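Long-range contact in walker-Type ATPase (Pyrococcus abyssi, PDB 2QEN), which probably binds and hydrolyses ATP as a Walker-type P-loop ATPase, holding ADP and magnesium, though its cellular role is unknown: residues L263-L274 against P342-I350. The protein carries 1 engineered substitution. Numbering follows the deposited sequence.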
ATOM      1  N   LEU A 263     -19.677   3.213   7.963  1.00 31.05           N
ATOM      2  CA  LEU A 263     -19.890   3.898   6.687  1.00 31.95           C
ATOM      3  C   LEU A 263     -19.573   5.385   6.762  1.00 32.21           C
ATOM      4  O   LEU A 263     -19.065   5.934   5.798  1.00 32.60           O
ATOM      5  CB  LEU A 263     -21.321   3.657   6.145  1.00 32.10           C
ATOM      6  CG  LEU A 263     -21.610   2.184   5.770  1.00 33.52           C
ATOM      7  CD1 LEU A 263     -23.034   1.936   5.256  1.00 33.40           C
ATOM      8  CD2 LEU A 263     -20.573   1.621   4.785  1.00 34.34           C
ATOM      9  N   GLU A 264     -19.875   6.009   7.904  1.00 32.61           N
ATOM     10  CA  GLU A 264     -19.465   7.382   8.236  1.00 33.53           C
ATOM     11  C   GLU A 264     -17.950   7.568   8.197  1.00 32.19           C
ATOM     12  O   GLU A 264     -17.453   8.485   7.550  1.00 32.06           O
ATOM     13  CB  GLU A 264     -19.950   7.767   9.641  1.00 32.98           C
ATOM     14  CG  GLU A 264     -21.440   8.015   9.781  1.00 36.76           C
ATOM     15  CD  GLU A 264     -21.859   8.287  11.227  1.00 37.57           C
ATOM     16  OE1 GLU A 264     -20.971   8.259  12.129  1.00 43.11           O
ATOM     17  OE2 GLU A 264     -23.069   8.541  11.457  1.00 42.11           O
ATOM     18  N   VAL A 265     -17.230   6.723   8.938  1.00 31.57           N
ATOM     19  CA  VAL A 265     -15.763   6.717   8.932  1.00 30.91           C
ATOM     20  C   VAL A 265     -15.211   6.498   7.511  1.00 30.71           C
ATOM     21  O   VAL A 265     -14.353   7.246   7.071  1.00 30.82           O
ATOM     22  CB  VAL A 265     -15.170   5.708   9.966  1.00 30.83           C
ATOM     23  CG1 VAL A 265     -13.658   5.513   9.776  1.00 30.50           C
ATOM     24  CG2 VAL A 265     -15.438   6.202  11.406  1.00 30.75           C
ATOM     25  N   ALA A 266     -15.715   5.487   6.803  1.00 30.60           N
ATOM     26  CA  ALA A 266     -15.310   5.240   5.415  1.00 30.23           C
ATOM     27  C   ALA A 266     -15.583   6.456   4.524  1.00 30.30           C
ATOM     28  O   ALA A 266     -14.686   6.916   3.812  1.00 30.27           O
ATOM     29  CB  ALA A 266     -15.999   4.010   4.873  1.00 30.37           C
ATOM     30  N   LYS A 267     -16.805   6.992   4.587  1.00 30.20           N
ATOM     31  CA  LYS A 267     -17.162   8.181   3.814  1.00 30.55           C
ATOM     32  C   LYS A 267     -16.170   9.332   4.015  1.00 30.45           C
ATOM     33  O   LYS A 267     -15.753   9.964   3.042  1.00 29.93           O
ATOM     34  CB  LYS A 267     -18.591   8.641   4.115  1.00 30.53           C
ATOM     35  CG  LYS A 267     -19.093   9.712   3.157  1.00 30.45           C
ATOM     36  CD  LYS A 267     -20.555  10.096   3.393  1.00 32.19           C
ATOM     37  CE  LYS A 267     -20.716  11.228   4.431  1.00 35.28           C
ATOM     38  NZ  LYS A 267     -22.107  11.805   4.472  1.00 34.68           N
ATOM     39  N   GLY A 268     -15.777   9.576   5.266  1.00 30.30           N
ATOM     40  CA  GLY A 268     -14.849  10.660   5.597  1.00 31.05           C
ATOM     41  C   GLY A 268     -13.513  10.521   4.893  1.00 31.26           C
ATOM     42  O   GLY A 268     -13.062  11.434   4.202  1.00 31.32           O
ATOM     43  N   LEU A 269     -12.894   9.360   5.051  1.00 32.03           N
ATOM     44  CA  LEU A 269     -11.585   9.072   4.458  1.00 32.71           C
ATOM     45  C   LEU A 269     -11.627   9.094   2.923  1.00 32.70           C
ATOM     46  O   LEU A 269     -10.804   9.761   2.267  1.00 32.55           O
ATOM     47  CB  LEU A 269     -11.063   7.722   4.972  1.00 33.05           C
ATOM     48  CG  LEU A 269     -10.875   7.540   6.487  1.00 34.14           C
ATOM     49  CD1 LEU A 269     -10.630   6.071   6.827  1.00 35.10           C
ATOM     50  CD2 LEU A 269      -9.729   8.386   7.031  1.00 35.97           C
ATOM     51  N   ILE A 270     -12.611   8.397   2.358  1.00 32.64           N
ATOM     52  CA  ILE A 270     -12.766   8.292   0.904  1.00 32.26           C
ATOM     53  C   ILE A 270     -13.062   9.647   0.259  1.00 32.72           C
ATOM     54  O   ILE A 270     -12.599   9.937  -0.849  1.00 32.23           O
ATOM     55  CB  ILE A 270     -13.829   7.215   0.540  1.00 31.93           C
ATOM     56  CG1 ILE A 270     -13.302   5.834   0.951  1.00 31.58           C
ATOM     57  CG2 ILE A 270     -14.201   7.259  -0.957  1.00 31.12           C
ATOM     58  CD1 ILE A 270     -14.360   4.810   1.261  1.00 32.24           C
ATOM     59  N   MET A 271     -13.816  10.482   0.967  1.00 33.74           N
ATOM     60  CA  MET A 271     -14.149  11.814   0.475  1.00 34.58           C
ATOM     61  C   MET A 271     -12.888  12.667   0.378  1.00 34.67           C
ATOM     62  O   MET A 271     -12.749  13.485  -0.542  1.00 34.31           O
ATOM     63  CB  MET A 271     -15.172  12.485   1.392  1.00 35.04           C
ATOM     64  CG  MET A 271     -16.336  13.118   0.661  1.00 37.26           C
ATOM     65  SD  MET A 271     -17.361  11.892  -0.186  1.00 41.70           S
ATOM     66  CE  MET A 271     -17.746  12.772  -1.699  1.00 37.93           C
ATOM     67  N   GLY A 272     -11.979  12.460   1.334  1.00 35.06           N
ATOM     68  CA  GLY A 272     -10.685  13.157   1.385  1.00 35.71           C
ATOM     69  C   GLY A 272      -9.835  12.830   0.171  1.00 36.13           C
ATOM     70  O   GLY A 272      -9.240  13.719  -0.431  1.00 36.30           O
ATOM     71  N   GLU A 273      -9.790  11.546  -0.182  1.00 36.43           N
ATOM     72  CA  GLU A 273      -9.103  11.067  -1.379  1.00 37.18           C
ATOM     73  C   GLU A 273      -9.798  11.487  -2.678  1.00 37.53           C
ATOM     74  O   GLU A 273      -9.133  11.777  -3.673  1.00 37.93           O
ATOM     75  CB  GLU A 273      -8.978   9.552  -1.351  1.00 37.05           C
ATOM     76  CG  GLU A 273      -8.113   9.024  -0.248  1.00 38.50           C
ATOM     77  CD  GLU A 273      -8.530   7.645   0.213  1.00 40.74           C
ATOM     78  OE1 GLU A 273      -9.094   6.874  -0.593  1.00 42.34           O
ATOM     79  OE2 GLU A 273      -8.287   7.334   1.397  1.00 42.11           O
ATOM     80  N   LEU A 274     -11.127  11.519  -2.672  1.00 37.55           N
ATOM     81  CA  LEU A 274     -11.865  11.999  -3.831  1.00 37.95           C
ATOM     82  C   LEU A 274     -11.648  13.503  -4.077  1.00 38.48           C
ATOM     83  O   LEU A 274     -11.697  13.954  -5.228  1.00 38.34           O
ATOM     84  CB  LEU A 274     -13.354  11.656  -3.715  1.00 37.70           C
ATOM     85  CG  LEU A 274     -13.758  10.178  -3.788  1.00 37.94           C
ATOM     86  CD1 LEU A 274     -15.247  10.031  -3.458  1.00 38.09           C
ATOM     87  CD2 LEU A 274     -13.438   9.539  -5.150  1.00 37.59           C
ATOM     88  N   PRO A 342     -15.446  -2.360  -2.687  1.00 27.04           N
ATOM     89  CA  PRO A 342     -16.920  -2.284  -2.632  1.00 26.85           C
ATOM     90  C   PRO A 342     -17.474  -1.247  -1.648  1.00 26.74           C
ATOM     91  O   PRO A 342     -18.594  -0.768  -1.827  1.00 26.79           O
ATOM     92  CB  PRO A 342     -17.323  -3.689  -2.174  1.00 26.88           C
ATOM     93  CG  PRO A 342     -16.124  -4.222  -1.501  1.00 26.90           C
ATOM     94  CD  PRO A 342     -14.966  -3.690  -2.279  1.00 26.74           C
ATOM     95  N   VAL A 343     -16.707  -0.930  -0.606  1.00 26.59           N
ATOM     96  CA  VAL A 343     -17.052   0.148   0.318  1.00 26.35           C
ATOM     97  C   VAL A 343     -16.926   1.539  -0.352  1.00 26.94           C
ATOM     98  O   VAL A 343     -17.783   2.402  -0.162  1.00 27.49           O
ATOM     99  CB  VAL A 343     -16.261   0.012   1.640  1.00 26.14           C
ATOM    100  CG1 VAL A 343     -16.540   1.171   2.599  1.00 25.24           C
ATOM    101  CG2 VAL A 343     -16.586  -1.318   2.294  1.00 25.34           C
ATOM    102  N   VAL A 344     -15.879   1.749  -1.153  1.00 27.44           N
ATOM    103  CA  VAL A 344     -15.792   2.944  -2.000  1.00 27.62           C
ATOM    104  C   VAL A 344     -17.047   3.080  -2.883  1.00 28.33           C
ATOM    105  O   VAL A 344     -17.641   4.154  -2.959  1.00 28.53           O
ATOM    106  CB  VAL A 344     -14.472   2.997  -2.828  1.00 27.35           C
ATOM    107  CG1 VAL A 344     -14.458   4.179  -3.809  1.00 27.45           C
ATOM    108  CG2 VAL A 344     -13.288   3.105  -1.911  1.00 26.67           C
ATOM    109  N   ALA A 345     -17.467   1.986  -3.517  1.00 28.85           N
ATOM    110  CA  ALA A 345     -18.710   1.985  -4.280  1.00 29.44           C
ATOM    111  C   ALA A 345     -19.942   2.410  -3.440  1.00 29.94           C
ATOM    112  O   ALA A 345     -20.748   3.241  -3.881  1.00 29.65           O
ATOM    113  CB  ALA A 345     -18.928   0.615  -4.943  1.00 29.45           C
ATOM    114  N   THR A 346     -20.077   1.846  -2.236  1.00 30.67           N
ATOM    115  CA  THR A 346     -21.146   2.220  -1.296  1.00 31.01           C
ATOM    116  C   THR A 346     -21.137   3.722  -0.983  1.00 31.80           C
ATOM    117  O   THR A 346     -22.177   4.369  -1.022  1.00 31.94           O
ATOM    118  CB  THR A 346     -21.072   1.379   0.001  1.00 31.07           C
ATOM    119  OG1 THR A 346     -21.256  -0.004  -0.330  1.00 31.21           O
ATOM    120  CG2 THR A 346     -22.150   1.791   1.022  1.00 30.31           C
ATOM    121  N   VAL A 347     -19.950   4.263  -0.709  1.00 32.76           N
ATOM    122  CA  VAL A 347     -19.746   5.696  -0.434  1.00 33.44           C
ATOM    123  C   VAL A 347     -20.069   6.593  -1.643  1.00 33.79           C
ATOM    124  O   VAL A 347     -20.697   7.636  -1.487  1.00 34.06           O
ATOM    125  CB  VAL A 347     -18.289   5.968   0.098  1.00 33.61           C
ATOM    126  CG1 VAL A 347     -17.951   7.467   0.105  1.00 34.01           C
ATOM    127  CG2 VAL A 347     -18.097   5.374   1.488  1.00 32.52           C
ATOM    128  N   LEU A 348     -19.653   6.183  -2.840  1.00 34.33           N
ATOM    129  CA  LEU A 348     -19.991   6.930  -4.077  1.00 35.05           C
ATOM    130  C   LEU A 348     -21.490   6.955  -4.441  1.00 35.56           C
ATOM    131  O   LEU A 348     -21.939   7.881  -5.093  1.00 35.14           O
ATOM    132  CB  LEU A 348     -19.171   6.441  -5.279  1.00 34.71           C
ATOM    133  CG  LEU A 348     -17.654   6.665  -5.286  1.00 34.39           C
ATOM    134  CD1 LEU A 348     -16.999   5.583  -6.121  1.00 33.62           C
ATOM    135  CD2 LEU A 348     -17.272   8.061  -5.799  1.00 33.54           C
ATOM    136  N   ARG A 349     -22.244   5.938  -4.024  1.00 36.80           N
ATOM    137  CA  ARG A 349     -23.701   5.919  -4.216  1.00 38.20           C
ATOM    138  C   ARG A 349     -24.393   6.766  -3.154  1.00 39.34           C
ATOM    139  O   ARG A 349     -25.602   6.979  -3.213  1.00 39.27           O
ATOM    140  CB  ARG A 349     -24.249   4.490  -4.175  1.00 38.15           C
ATOM    141  CG  ARG A 349     -23.937   3.667  -5.403  1.00 37.11           C
ATOM    142  CD  ARG A 349     -24.717   2.373  -5.385  1.00 37.63           C
ATOM    143  NE  ARG A 349     -24.227   1.422  -4.388  1.00 37.72           N
ATOM    144  CZ  ARG A 349     -23.245   0.544  -4.588  1.00 37.88           C
ATOM    145  NH1 ARG A 349     -22.614   0.484  -5.761  1.00 34.93           N
ATOM    146  NH2 ARG A 349     -22.894  -0.273  -3.602  1.00 35.98           N
ATOM    147  N   ILE A 350     -23.582   7.228  -2.197  1.00 40.77           N
ATOM    148  CA  ILE A 350     -23.913   8.136  -1.085  1.00 42.06           C
ATOM    149  C   ILE A 350     -24.192   7.384   0.227  1.00 42.61           C
ATOM    150  O   ILE A 350     -25.266   6.815   0.435  1.00 43.28           O
ATOM    151  CB  ILE A 350     -24.970   9.218  -1.437  1.00 41.87           C
ATOM    152  CG1 ILE A 350     -24.421  10.163  -2.515  1.00 42.07           C
ATOM    153  CG2 ILE A 350     -25.357  10.039  -0.191  1.00 43.24           C
ATOM    154  CD1 ILE A 350     -25.511  10.993  -3.245  1.00 42.85           C
ATOM    155  OXT ILE A 350     -23.319   7.322   1.110  1.00 42.79           O
TER
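Val347 rests both its methyls on the Lys267 backbone, CG2 lying 3.7 Å from Lys267 N and CG1 by Lys267 CA, from where CG1 also reaches Ile270 CG2. The segment axes pass 9.6 Å apart at 88°, nearly perpendicular, and the backbones come closest here, with Lys267 CA and Val347 CA 5.6 Å apart; side-chain contacts spread to Leu263 and Leu274 on either side. A chi1 of 168° turns CG1 away from the Val347 nitrogen and leaves CG2 beside it, which lets both branches reach the other helix.

The remaining apolar contacts flank it. Ile270 sends CD1 between two valines, 3.8 Å from both Val344 CG2 and Val347 CG2. Ala266 CB meets Val343 CG1 at 3.7 Å, and Trp241 of helix 239-252 packs on Ala266, Val343 and Ile270. Leu274 CD1 touches Leu348 CD2 at 3.7 Å, with Leu288 of helix 282-292 beside both leucines, and Leu263 CD2 lies 4.1 Å from Thr346 CG2. Replacing Ile270 with an alanine would probably leave the Val344 and Val347 methyls without their shared partner and open a gap beside Trp241.

No hydrogen bond crosses between the segments; within 342-350, Thr346 OG1 donates to Pro342 O (3.1 Å), tilted 25° from the carbonyl plane. Glu273 forms a salt bridge with ADP-binding Arg41.

The chain's last helix, following the antiparallel strands of what is probably a winged-helix domain, thus joins helix 255-280 through complementary apolar shape rather than directional bonds.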